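Local coordinates for monosaccharide ABC transporter substrate-binding protein, CUT2 family (PDB 4RU1) that binds myo-inositol between its two lobes and probably serves as the solute-binding component of a CUT2-family ABC transporter for sugars or related polyols, at residues D71-K76 with A100-V105; A24-Q29 with A66-D71; A119-G124 with V261-L266; V149-A152 with Q157-S160; P92-A97 with K115-L120. One frame throughout, in Å; residues are numbered along the deposited sequence.

Contact 1 (D71-K76 with A100-V105)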
# COMPACT_ATOMS: atom_id res chain seq x y z
N ASP A 71 3.85 13.74 18.54
CA ASP A 71 5.22 14.34 18.43
C ASP A 71 5.16 15.45 17.44
O ASP A 71 5.57 16.53 17.72
CB ASP A 71 6.35 13.40 18.01
CG ASP A 71 6.61 12.24 19.01
OD1 ASP A 71 6.19 12.31 20.21
OD2 ASP A 71 7.31 11.28 18.54
N ALA A 72 4.57 15.20 16.24
CA ALA A 72 4.50 16.24 15.20
C ALA A 72 3.52 17.40 15.58
O ALA A 72 3.88 18.57 15.32
CB ALA A 72 4.11 15.62 13.81
N VAL A 73 2.44 17.14 16.29
CA VAL A 73 1.56 18.18 16.75
C VAL A 73 2.33 19.03 17.74
O VAL A 73 2.25 20.28 17.67
CB VAL A 73 0.31 17.63 17.39
CG1 VAL A 73 -0.49 18.73 18.08
CG2 VAL A 73 -0.59 16.98 16.36
N ASN A 74 3.03 18.38 18.66
CA ASN A 74 3.80 19.15 19.69
C ASN A 74 4.97 19.96 19.13
O ASN A 74 5.28 21.02 19.67
CB ASN A 74 4.18 18.22 20.84
CG ASN A 74 2.96 17.79 21.63
OD1 ASN A 74 2.07 18.61 21.84
ND2 ASN A 74 2.83 16.51 21.94
N ALA A 75 5.51 19.51 17.99
CA ALA A 75 6.56 20.18 17.25
C ALA A 75 6.10 21.36 16.33
O ALA A 75 6.94 22.02 15.73
CB ALA A 75 7.34 19.20 16.45
N LYS A 76 4.78 21.48 16.20
CA LYS A 76 4.12 22.57 15.50
C LYS A 76 4.48 22.53 14.02
O LYS A 76 4.77 23.58 13.41
CB LYS A 76 4.45 23.91 16.15
CG LYS A 76 3.72 24.02 17.46
CD LYS A 76 4.29 25.16 18.29
CE LYS A 76 3.38 25.48 19.45
NZ LYS A 76 2.02 25.83 18.97
N ALA A 100 -5.81 21.02 16.95
CA ALA A 100 -4.70 21.93 17.15
C ALA A 100 -4.39 22.85 15.94
O ALA A 100 -3.39 23.57 15.97
CB ALA A 100 -3.45 21.16 17.60
N GLY A 101 -5.20 22.81 14.88
CA GLY A 101 -5.00 23.70 13.73
C GLY A 101 -4.00 23.26 12.68
O GLY A 101 -3.57 24.08 11.85
N ILE A 102 -3.51 22.02 12.79
CA ILE A 102 -2.56 21.52 11.80
C ILE A 102 -3.29 20.77 10.73
O ILE A 102 -4.08 19.92 11.05
CB ILE A 102 -1.49 20.59 12.44
CG1 ILE A 102 -0.73 21.38 13.54
CG2 ILE A 102 -0.60 19.99 11.39
CD1 ILE A 102 0.12 20.51 14.44
N PRO A 103 -3.12 21.16 9.44
CA PRO A 103 -3.83 20.44 8.38
C PRO A 103 -3.28 19.04 8.19
O PRO A 103 -2.03 18.84 8.24
CB PRO A 103 -3.54 21.28 7.16
CG PRO A 103 -2.25 21.91 7.40
CD PRO A 103 -2.30 22.24 8.88
N VAL A 104 -4.19 18.08 8.02
CA VAL A 104 -3.76 16.70 7.78
C VAL A 104 -4.33 16.16 6.48
O VAL A 104 -5.47 16.47 6.07
CB VAL A 104 -4.14 15.77 8.93
CG1 VAL A 104 -5.63 15.77 9.05
CG2 VAL A 104 -3.62 14.38 8.69
N VAL A 105 -3.48 15.41 5.83
CA VAL A 105 -3.81 14.61 4.65
C VAL A 105 -3.53 13.18 4.98
O VAL A 105 -2.51 12.90 5.62
CB VAL A 105 -3.10 15.10 3.40
CG1 VAL A 105 -3.29 14.16 2.19
CG2 VAL A 105 -3.65 16.49 3.03
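With CG1 set anti to the carbonyl carbon (chi1 -59°) and the chain then running on extended (chi2 167°), Ile-102 pushes CD1 out against the last turn of the helix that carries Val-73. CD1 lands on backbone as much as on side chain: it lies 3.6 Å from Val-73 CA and 4.1 Å from Val-73 CG2, with the carbonyl O of Ala-72 a little farther off. Val-73 has CG1 anti to its own backbone N (chi1 170°), and this methyl meets Ala-100 CB at 3.9 Å, while CG1 and CG2 both border Ile-102 CD1. The side chains that meet are all apolar, and no hydrogen bond crosses. The contact belongs to the N-terminal lobe of a periplasmic-binding-protein fold, where helix 62-74 packs beside the link from helix 87-99 into strand 104-107. Both helices finish in Schellman motifs, at Lys-76 and Gly-101, each residue with positive phi. Lys-76 N bonds back to Val-73 O at 3.2 Å, which closes the turn that Ile-102 leans on. Ile-80 of strand 79-82 touches Ala-72, Val-73 and Ile-102, and Ala-97 touches Val-73 from helix 87-99.

Contact 2 (A24-Q29 with A66-D71). With INS (1,2,3,4,5,6-hexahydroxy-cyclohexane), chain M.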
# COMPACT_ATOMS: atom_id res chain seq x y z
N ALA A 24 5.41 16.66 8.43
CA ALA A 24 5.61 15.31 9.01
C ALA A 24 4.89 14.29 8.21
O ALA A 24 3.63 14.42 8.06
CB ALA A 24 5.10 15.22 10.44
N MET A 25 5.62 13.31 7.70
CA MET A 25 4.97 12.11 7.04
C MET A 25 5.14 10.93 7.98
O MET A 25 6.30 10.57 8.35
CB MET A 25 5.58 11.78 5.69
CG MET A 25 5.09 10.55 5.02
SD MET A 25 5.64 10.34 3.22
CE MET A 25 4.43 11.46 2.49
N ILE A 26 4.00 10.37 8.43
CA ILE A 26 3.94 9.37 9.48
C ILE A 26 3.26 8.14 8.93
O ILE A 26 2.13 8.19 8.42
CB ILE A 26 3.15 9.94 10.62
CG1 ILE A 26 3.88 11.17 11.17
CG2 ILE A 26 3.05 8.93 11.74
CD1 ILE A 26 3.04 12.01 12.14
N THR A 27 3.97 7.02 8.97
CA THR A 27 3.45 5.81 8.40
C THR A 27 3.59 4.60 9.37
O THR A 27 4.04 4.68 10.50
CB THR A 27 4.16 5.49 7.09
OG1 THR A 27 5.35 4.79 7.42
CG2 THR A 27 4.44 6.71 6.27
N HIS A 28 3.04 3.49 8.90
CA HIS A 28 3.07 2.19 9.59
C HIS A 28 4.11 1.23 9.06
O HIS A 28 4.03 0.06 9.38
CB HIS A 28 1.68 1.58 9.48
CG HIS A 28 1.24 1.33 8.06
ND1 HIS A 28 0.57 2.30 7.32
CD2 HIS A 28 1.34 0.26 7.25
CE1 HIS A 28 0.27 1.83 6.14
NE2 HIS A 28 0.74 0.60 6.06
N GLN A 29 5.06 1.74 8.24
CA GLN A 29 6.12 0.97 7.58
C GLN A 29 6.77 0.01 8.60
O GLN A 29 7.23 0.45 9.68
CB GLN A 29 7.14 1.91 6.99
CG GLN A 29 8.40 1.21 6.57
CD GLN A 29 9.42 2.09 5.97
OE1 GLN A 29 9.38 3.30 6.10
NE2 GLN A 29 10.34 1.48 5.25
N ALA A 66 0.46 6.45 16.73
CA ALA A 66 -0.31 7.50 17.36
C ALA A 66 0.64 8.48 18.03
O ALA A 66 0.41 9.68 17.98
CB ALA A 66 -1.25 6.90 18.37
N VAL A 67 1.59 7.97 18.80
CA VAL A 67 2.52 8.82 19.52
C VAL A 67 3.32 9.68 18.54
O VAL A 67 3.58 10.81 18.79
CB VAL A 67 3.41 7.94 20.39
CG1 VAL A 67 4.51 8.74 21.08
CG2 VAL A 67 2.58 7.26 21.48
N LEU A 68 3.73 9.11 17.40
CA LEU A 68 4.41 9.90 16.36
C LEU A 68 3.52 11.08 15.89
O LEU A 68 4.09 12.09 15.56
CB LEU A 68 4.84 9.01 15.18
CG LEU A 68 5.85 7.88 15.42
CD1 LEU A 68 5.96 7.13 14.15
CD2 LEU A 68 7.20 8.38 15.92
N ILE A 69 2.20 10.92 15.78
CA ILE A 69 1.30 12.03 15.38
C ILE A 69 1.38 13.11 16.43
O ILE A 69 1.54 14.28 16.07
CB ILE A 69 -0.16 11.59 15.18
CG1 ILE A 69 -0.22 10.58 14.03
CG2 ILE A 69 -1.03 12.77 14.82
CD1 ILE A 69 -1.48 9.75 13.96
N GLN A 70 1.25 12.73 17.71
CA GLN A 70 1.42 13.66 18.85
C GLN A 70 2.75 14.44 18.85
O GLN A 70 2.77 15.66 19.08
CB GLN A 70 1.13 12.92 20.16
CG GLN A 70 -0.32 12.40 20.20
CD GLN A 70 -0.70 11.52 21.40
OE1 GLN A 70 -0.03 10.55 21.75
NE2 GLN A 70 -1.84 11.83 22.01
N ASP A 71 3.85 13.74 18.54
CA ASP A 71 5.22 14.34 18.43
C ASP A 71 5.16 15.45 17.44
O ASP A 71 5.57 16.53 17.72
CB ASP A 71 6.35 13.40 18.01
CG ASP A 71 6.61 12.24 19.01
OD1 ASP A 71 6.19 12.31 20.21
OD2 ASP A 71 7.31 11.28 18.54
C1 INS M . 1.27 -2.15 0.23
C2 INS M . 2.16 -3.21 0.87
C3 INS M . 2.83 -2.61 2.10
C4 INS M . 1.87 -1.95 3.05
C5 INS M . 1.06 -0.88 2.38
C6 INS M . 0.34 -1.37 1.16
O1 INS M . 0.54 -2.66 -0.90
O2 INS M . 1.27 -4.24 1.33
O3 INS M . 3.49 -3.71 2.75
O4 INS M . 2.57 -1.40 4.20
O5 INS M . 0.05 -0.33 3.25
O6 INS M . -0.32 -0.28 0.46
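His-28 NE2 is held between two hydroxyls of the bound inositol. It donates to INS O5 at 3.0 Å with an N-H...O angle of 150°, and O5 lies in the plane of the imidazole at its edge; INS O4 is the second, longer partner at 3.3 Å. The other ring nitrogen, ND1, is hydrogen-bonded to Thr-83 OG1, which helps fix the ring's rotation, and Trp-36 meets the imidazole edge-to-face. The backbone on both sides of the histidine is tied by an ST turn, in which Gln-29 N donates almost straight to Thr-27 OG1 (3.2 Å, 168°).

Two residues before His-28, Ile-26 faces away from the ligand and packs on helix 62-74. Its CG1 leaves beside the backbone N (chi1 -62°), a course that carries CD1 onto the helix backbone: 3.6 Å from Leu-68 O and 3.7 Å from Ile-69 CA. The other branch, CG2, rests on Leu-68 CB at 3.9 Å, while Ile-69 CG1 comes up to CD1 at 4.0 Å. Ser-57 of the edge strand 52-58 touches both Ile-26 and Leu-68, and Ala-72 adds to the apolar surround one turn on. Asp-33, Asn-108, Gln-151, Arg-161, Leu-206 and Asp-231 also bond the inositol. A first strand with a helix packed on its flank, and a loop after the strand's C-terminal end that delivers a ligand-binding residue into the cleft, is the arrangement of type I periplasmic binding proteins.

Contact 3 (A119-G124 with V261-L266)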
# COMPACT_ATOMS: atom_id res chain seq x y z
N ALA A 119 -9.24 14.89 8.64
CA ALA A 119 -8.31 14.93 7.53
C ALA A 119 -9.02 15.57 6.28
O ALA A 119 -10.18 15.32 6.02
CB ALA A 119 -7.74 13.59 7.22
N LEU A 120 -8.24 16.38 5.55
CA LEU A 120 -8.79 17.21 4.46
C LEU A 120 -8.96 16.40 3.19
O LEU A 120 -9.80 16.73 2.37
CB LEU A 120 -7.89 18.40 4.10
CG LEU A 120 -7.56 19.38 5.20
CD1 LEU A 120 -6.47 20.38 4.83
CD2 LEU A 120 -8.85 20.05 5.60
N MET A 121 -8.06 15.45 2.96
CA MET A 121 -7.96 14.78 1.66
C MET A 121 -7.41 13.35 1.88
O MET A 121 -6.87 13.03 2.96
CB MET A 121 -6.98 15.49 0.81
CG MET A 121 -7.27 16.89 0.30
SD MET A 121 -6.03 17.76 -0.65
CE MET A 121 -5.37 18.95 0.58
N TYR A 122 -7.50 12.51 0.87
CA TYR A 122 -6.93 11.18 0.94
C TYR A 122 -6.41 10.80 -0.40
O TYR A 122 -7.08 11.07 -1.41
CB TYR A 122 -7.97 10.12 1.28
CG TYR A 122 -7.43 8.70 1.49
CD1 TYR A 122 -7.00 8.22 2.70
CD2 TYR A 122 -7.39 7.81 0.42
CE1 TYR A 122 -6.46 6.93 2.84
CE2 TYR A 122 -6.84 6.50 0.54
CZ TYR A 122 -6.41 6.08 1.79
OH TYR A 122 -5.97 4.80 2.00
N PHE A 123 -5.23 10.18 -0.47
CA PHE A 123 -4.59 9.65 -1.73
C PHE A 123 -4.27 8.18 -1.59
O PHE A 123 -3.51 7.77 -0.68
CB PHE A 123 -3.28 10.45 -2.04
CG PHE A 123 -3.54 11.92 -2.25
CD1 PHE A 123 -3.60 12.74 -1.17
CD2 PHE A 123 -3.92 12.41 -3.50
CE1 PHE A 123 -3.94 14.09 -1.33
CE2 PHE A 123 -4.24 13.75 -3.67
CZ PHE A 123 -4.25 14.57 -2.57
N GLY A 124 -4.87 7.38 -2.47
CA GLY A 124 -4.55 5.97 -2.59
C GLY A 124 -5.51 5.26 -3.43
O GLY A 124 -6.34 5.87 -4.13
N VAL A 261 2.41 15.33 0.01
CA VAL A 261 3.19 16.52 0.26
C VAL A 261 2.63 17.71 -0.56
O VAL A 261 2.40 18.80 0.01
CB VAL A 261 4.68 16.33 0.03
CG1 VAL A 261 5.41 17.66 0.11
CG2 VAL A 261 5.20 15.32 1.01
N ASP A 262 2.50 17.56 -1.87
CA ASP A 262 2.12 18.68 -2.75
C ASP A 262 0.73 19.21 -2.48
O ASP A 262 0.50 20.43 -2.65
CB ASP A 262 2.32 18.26 -4.21
CG ASP A 262 2.45 19.44 -5.13
OD1 ASP A 262 3.41 20.22 -4.96
OD2 ASP A 262 1.67 19.58 -6.11
N SER A 263 -0.20 18.36 -2.07
CA SER A 263 -1.52 18.76 -1.70
C SER A 263 -1.49 19.63 -0.46
O SER A 263 -2.29 20.57 -0.36
CB SER A 263 -2.47 17.57 -1.60
OG SER A 263 -2.29 16.85 -0.37
N LEU A 264 -0.64 19.28 0.51
CA LEU A 264 -0.50 20.16 1.68
C LEU A 264 0.06 21.52 1.27
O LEU A 264 -0.37 22.59 1.78
CB LEU A 264 0.37 19.51 2.77
CG LEU A 264 -0.32 18.43 3.55
CD1 LEU A 264 0.60 17.57 4.41
CD2 LEU A 264 -1.31 19.10 4.46
N TRP A 265 0.94 21.52 0.29
CA TRP A 265 1.53 22.79 -0.19
C TRP A 265 0.41 23.61 -0.86
O TRP A 265 0.30 24.80 -0.59
CB TRP A 265 2.75 22.58 -1.09
CG TRP A 265 3.26 23.81 -1.81
CD1 TRP A 265 4.31 24.61 -1.41
CD2 TRP A 265 2.76 24.35 -3.04
NE1 TRP A 265 4.52 25.62 -2.36
CE2 TRP A 265 3.55 25.49 -3.34
CE3 TRP A 265 1.72 23.99 -3.90
CZ2 TRP A 265 3.32 26.25 -4.47
CZ3 TRP A 265 1.50 24.75 -5.03
CH2 TRP A 265 2.28 25.89 -5.29
N LEU A 266 -0.44 23.02 -1.69
CA LEU A 266 -1.56 23.74 -2.26
C LEU A 266 -2.57 24.27 -1.24
O LEU A 266 -3.08 25.41 -1.33
CB LEU A 266 -2.32 22.79 -3.24
CG LEU A 266 -1.81 22.59 -4.66
CD1 LEU A 266 -2.51 21.39 -5.32
CD2 LEU A 266 -2.11 23.87 -5.48
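Ser-263 meets Met-121 and Phe-123 where helix 253-270 lies against strand 121-124 of the parallel sheet in the N-terminal lobe, a helix-on-sheet layer of the periplasmic-binding-protein fold. Met-121 and Phe-123, two apart on the strand, both send CB toward the helix, while Tyr-122 between them points away and stacks on Trp-114. Met-121 has CG anti to the carbonyl carbon and stays extended through chi2 (177°), which sets SD 3.7 Å from Ser-263 CB. The bend at chi3 (-104°) then turns CE to 3.6 Å from Ser-263 O. Phe-123 takes the same first torsion and reaches the serine with the far part of its ring: CZ is 3.6 Å from Ser-263 CB. The hydroxyl approaches the ring obliquely.

In Ser-263, OG sits between the backbone N and the carbonyl carbon (chi1 79°). That torsion turns it back along its own helix, where it is hydrogen-bonded to Glu-259 O and more weakly to Ala-260 O. The buried hydroxyl is thus satisfied one turn earlier, and its contacts with the strand residues are van der Waals in kind; no hydrogen bond joins the two segments. Val-105 of the neighbouring strand 104-107 touches both Phe-123 and Ser-263 and continues the apolar layer. The closest approach across the contact is Phe-123 CE1 to Ser-263 OG, 3.4 Å.

Contact 4 (V149-A152 with Q157-S160). With INS (1,2,3,4,5,6-hexahydroxy-cyclohexane), chain M.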
# COMPACT_ATOMS: atom_id res chain seq x y z
N VAL A 149 -2.49 -14.02 0.66
CA VAL A 149 -1.42 -14.02 1.68
C VAL A 149 -1.32 -12.64 2.23
O VAL A 149 -1.15 -11.70 1.47
CB VAL A 149 -0.09 -14.53 1.13
CG1 VAL A 149 1.00 -14.48 2.22
CG2 VAL A 149 -0.28 -15.95 0.59
N LEU A 150 -1.48 -12.51 3.54
CA LEU A 150 -1.44 -11.21 4.23
C LEU A 150 -0.24 -11.15 5.14
O LEU A 150 -0.08 -12.04 5.98
CB LEU A 150 -2.70 -10.98 5.11
CG LEU A 150 -3.99 -11.01 4.34
CD1 LEU A 150 -4.67 -12.36 4.48
CD2 LEU A 150 -4.94 -9.92 4.89
N GLN A 151 0.58 -10.11 5.01
CA GLN A 151 1.81 -10.04 5.76
C GLN A 151 1.72 -9.38 7.10
O GLN A 151 2.76 -9.22 7.77
CB GLN A 151 2.92 -9.45 4.92
CG GLN A 151 2.78 -7.95 4.64
CD GLN A 151 1.94 -7.57 3.40
OE1 GLN A 151 1.11 -8.31 2.90
NE2 GLN A 151 2.15 -6.36 2.92
N ALA A 152 0.54 -8.93 7.48
CA ALA A 152 0.31 -8.33 8.80
C ALA A 152 -1.15 -8.57 9.10
O ALA A 152 -1.97 -8.74 8.17
CB ALA A 152 0.60 -6.85 8.81
N GLN A 157 -6.30 -1.86 5.23
CA GLN A 157 -6.03 -1.81 3.78
C GLN A 157 -5.72 -3.18 3.20
O GLN A 157 -6.00 -3.45 2.01
CB GLN A 157 -4.93 -0.82 3.41
CG GLN A 157 -3.49 -1.27 3.69
CD GLN A 157 -3.07 -1.30 5.17
OE1 GLN A 157 -3.84 -1.08 6.10
NE2 GLN A 157 -1.78 -1.48 5.33
N LEU A 158 -5.16 -4.05 4.02
CA LEU A 158 -4.89 -5.42 3.63
C LEU A 158 -6.16 -6.24 3.73
O LEU A 158 -6.47 -7.01 2.77
CB LEU A 158 -3.77 -6.01 4.51
CG LEU A 158 -2.40 -5.33 4.42
CD1 LEU A 158 -1.39 -6.08 5.25
CD2 LEU A 158 -1.96 -5.09 2.97
N GLU A 159 -6.91 -6.11 4.82
CA GLU A 159 -8.11 -6.88 4.97
C GLU A 159 -9.11 -6.55 3.87
O GLU A 159 -9.80 -7.40 3.37
CB GLU A 159 -8.73 -6.67 6.38
CG GLU A 159 -7.81 -7.14 7.47
CD GLU A 159 -7.62 -8.65 7.57
OE1 GLU A 159 -8.45 -9.43 7.09
OE2 GLU A 159 -6.58 -9.00 8.13
N SER A 160 -9.18 -5.28 3.47
CA SER A 160 -10.12 -4.88 2.42
C SER A 160 -9.80 -5.60 1.14
O SER A 160 -10.71 -5.93 0.38
CB SER A 160 -10.01 -3.36 2.24
OG SER A 160 -10.57 -2.69 3.34
C1 INS M . 1.27 -2.15 0.23
C2 INS M . 2.16 -3.21 0.87
C3 INS M . 2.83 -2.61 2.10
C4 INS M . 1.87 -1.95 3.05
C5 INS M . 1.06 -0.88 2.38
C6 INS M . 0.34 -1.37 1.16
O1 INS M . 0.54 -2.66 -0.90
O2 INS M . 1.27 -4.24 1.33
O3 INS M . 3.49 -3.71 2.75
O4 INS M . 2.57 -1.40 4.20
O5 INS M . 0.05 -0.33 3.25
O6 INS M . -0.32 -0.28 0.46
O HOH W 1 -4.41 -7.28 8.12
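Leu-158 packs into the turn that follows strand 145-150, its side chain running outward from the helix between Leu-150 and the ligand. CB faces Leu-150 CD2 at 4.1 Å. CG, anti to the carbonyl carbon (chi1 -63°), then divides the chain between protein and ligand. The CD1 branch enters the bend just after the strand, 4.0 Å from Ala-152 O and 4.2 Å from Ala-152 CB, and also touches the amide of Gln-151, whose chain crosses it at about a right angle. The CD2 branch reaches the bound inositol, 3.7 Å from INS O2.

Gln-151 gets to the same hydroxyl by a folded route: CG lies between the backbone N and the carbonyl carbon and the chain bends again at chi2 (-87°). Its NE2 donates to INS O2 at 2.8 Å and weakly to INS O3. From the helix, Gln-157 is folded in a similar way and donates NE2 to INS O5 at 3.0 Å; that nitrogen also bonds Gln-155 OE1.

Away from the ligand, Leu-150 CD2 lies against Glu-159 OE2 at 3.7 Å. The carboxylate is held by Tyr-177 OH at OE2 and by a salt bridge from Lys-175 to OE1, and a water lies within hydrogen-bonding distance of both OE2 and Ala-152 O. Strand 145-150, helix 156-168 and strand 172-177 form a beta-alpha-beta unit of the C-terminal lobe. The residue just after its first strand and the first turn of its helix together supply part of the inositol site, as the Rossmann-like lobes of periplasmic binding proteins characteristically do.

Contact 5 (P92-A97 with K115-L120)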
# COMPACT_ATOMS: atom_id res chain seq x y z
N PRO A 92 -8.21 9.04 17.17
CA PRO A 92 -8.20 10.07 18.24
C PRO A 92 -6.99 11.03 18.11
O PRO A 92 -7.17 12.24 18.24
CB PRO A 92 -8.07 9.21 19.50
CG PRO A 92 -8.54 7.83 19.15
CD PRO A 92 -8.11 7.67 17.70
N ALA A 93 -5.80 10.51 17.80
CA ALA A 93 -4.63 11.38 17.64
C ALA A 93 -4.77 12.25 16.41
O ALA A 93 -4.36 13.40 16.38
CB ALA A 93 -3.33 10.56 17.56
N ILE A 94 -5.40 11.73 15.36
CA ILE A 94 -5.60 12.56 14.19
C ILE A 94 -6.57 13.72 14.51
O ILE A 94 -6.25 14.88 14.20
CB ILE A 94 -6.02 11.75 12.91
CG1 ILE A 94 -4.95 10.72 12.51
CG2 ILE A 94 -6.35 12.71 11.80
CD1 ILE A 94 -5.37 9.65 11.56
N LYS A 95 -7.67 13.39 15.22
CA LYS A 95 -8.60 14.44 15.66
C LYS A 95 -7.92 15.47 16.51
O LYS A 95 -8.18 16.66 16.36
CB LYS A 95 -9.73 13.84 16.44
CG LYS A 95 -10.66 13.07 15.50
CD LYS A 95 -11.82 12.51 16.30
CE LYS A 95 -12.87 11.85 15.41
NZ LYS A 95 -13.80 10.92 16.13
N GLN A 96 -7.01 15.04 17.37
CA GLN A 96 -6.28 16.00 18.16
C GLN A 96 -5.42 16.91 17.29
O GLN A 96 -5.33 18.11 17.54
CB GLN A 96 -5.43 15.30 19.23
CG GLN A 96 -6.25 14.76 20.39
CD GLN A 96 -5.45 13.84 21.30
OE1 GLN A 96 -4.22 13.86 21.32
NE2 GLN A 96 -6.16 13.02 22.07
N ALA A 97 -4.79 16.35 16.26
CA ALA A 97 -3.93 17.20 15.41
C ALA A 97 -4.80 18.23 14.71
O ALA A 97 -4.47 19.38 14.59
CB ALA A 97 -3.19 16.35 14.39
N LYS A 115 -12.20 10.71 6.47
CA LYS A 115 -13.05 11.90 6.49
C LYS A 115 -13.58 12.17 7.87
O LYS A 115 -13.51 13.37 8.31
CB LYS A 115 -14.19 11.72 5.50
CG LYS A 115 -14.74 13.00 5.01
CD LYS A 115 -15.71 12.75 3.88
CE LYS A 115 -16.34 14.08 3.53
NZ LYS A 115 -17.21 13.92 2.33
N GLU A 116 -13.95 11.13 8.60
CA GLU A 116 -14.45 11.29 9.99
C GLU A 116 -13.41 11.95 10.89
O GLU A 116 -13.77 12.59 11.87
CB GLU A 116 -14.81 9.95 10.67
CG GLU A 116 -15.52 8.82 9.92
CD GLU A 116 -14.86 7.44 10.12
OE1 GLU A 116 -13.90 7.32 10.91
OE2 GLU A 116 -15.29 6.44 9.48
N SER A 117 -12.13 11.69 10.60
CA SER A 117 -11.02 12.16 11.40
C SER A 117 -10.80 13.68 11.31
O SER A 117 -10.14 14.27 12.18
CB SER A 117 -9.69 11.43 11.07
OG SER A 117 -9.09 11.96 9.89
N GLY A 118 -11.39 14.32 10.28
CA GLY A 118 -11.08 15.74 9.96
C GLY A 118 -9.93 15.97 8.99
O GLY A 118 -9.60 17.06 8.68
N ALA A 119 -9.24 14.89 8.64
CA ALA A 119 -8.31 14.93 7.53
C ALA A 119 -9.02 15.57 6.28
O ALA A 119 -10.18 15.32 6.02
CB ALA A 119 -7.74 13.59 7.22
N LEU A 120 -8.24 16.38 5.55
CA LEU A 120 -8.79 17.21 4.46
C LEU A 120 -8.96 16.40 3.19
O LEU A 120 -9.80 16.73 2.37
CB LEU A 120 -7.89 18.40 4.10
CG LEU A 120 -7.56 19.38 5.20
CD1 LEU A 120 -6.47 20.38 4.83
CD2 LEU A 120 -8.85 20.05 5.60
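Ser-117, Lys-95 and Ile-94 bury most of the surface here, and Ser-117 is the hub. Ile-94 has CG2 anti to the backbone N and presents this methyl to the serine, 3.4 Å from Ser-117 OG and 3.7 Å from Ser-117 CB. The hydroxyl itself is engaged within its own turn. With OG lying between its backbone N and carbonyl carbon (chi1 80°), it accepts from Ala-119 N at 3.2 Å and 162°, an ST turn, and it is also hydrogen-bonded to Trp-114 O. The isoleucine therefore packs against a polar atom whose bonding needs are met by nearby backbone.

Lys-95 runs extended alongside the end of the short helix. Its CG lies 3.6 Å from Ser-117 O and its CE 3.7 Å from Glu-116 O, so aliphatic carbons cover the last carbonyls. The opposite charges do not meet: Lys-95 NZ and Glu-116 OE1 stay 6.3 Å apart, too far for a salt bridge. Gly-118 follows with positive phi (90°) in a Schellman motif, its N bonded to Lys-115 O at 3.0 Å. Helix 114-117 thus ends against the side of helix 87-99, just before the chain enters strand 121-124. Ile-69 of helix 62-74 touches Ile-94 and Ala-93, Val-82 of strand 79-82 touches Ile-94, and Leu-120 is paired by backbone with Val-104 of strand 104-107.

Contacts 1, 2, 3 and 5 all lie in the N-terminal lobe, while contact 4 is in the other lobe, its centre about 21 Å from that of contact 2 and 29 Å from that of contact 1. Contacts 1 and 2 use successive turns of helix 62-74 and meet where Ala-72 CB lies 3.5 Å from Ala-24 CB. Contact 5 joins contact 2 from the next helix, where Gln-70 NE2 probably bonds Gln-96 OE1. Pro-103 CB, 3.8 Å from Leu-120 CD1, connects contact 1 to contacts 3 and 5, which share Ala-119 and Leu-120. Contacts 2 and 4 converge on the inositol, which His-28 and the two glutamines hold from opposite lobes.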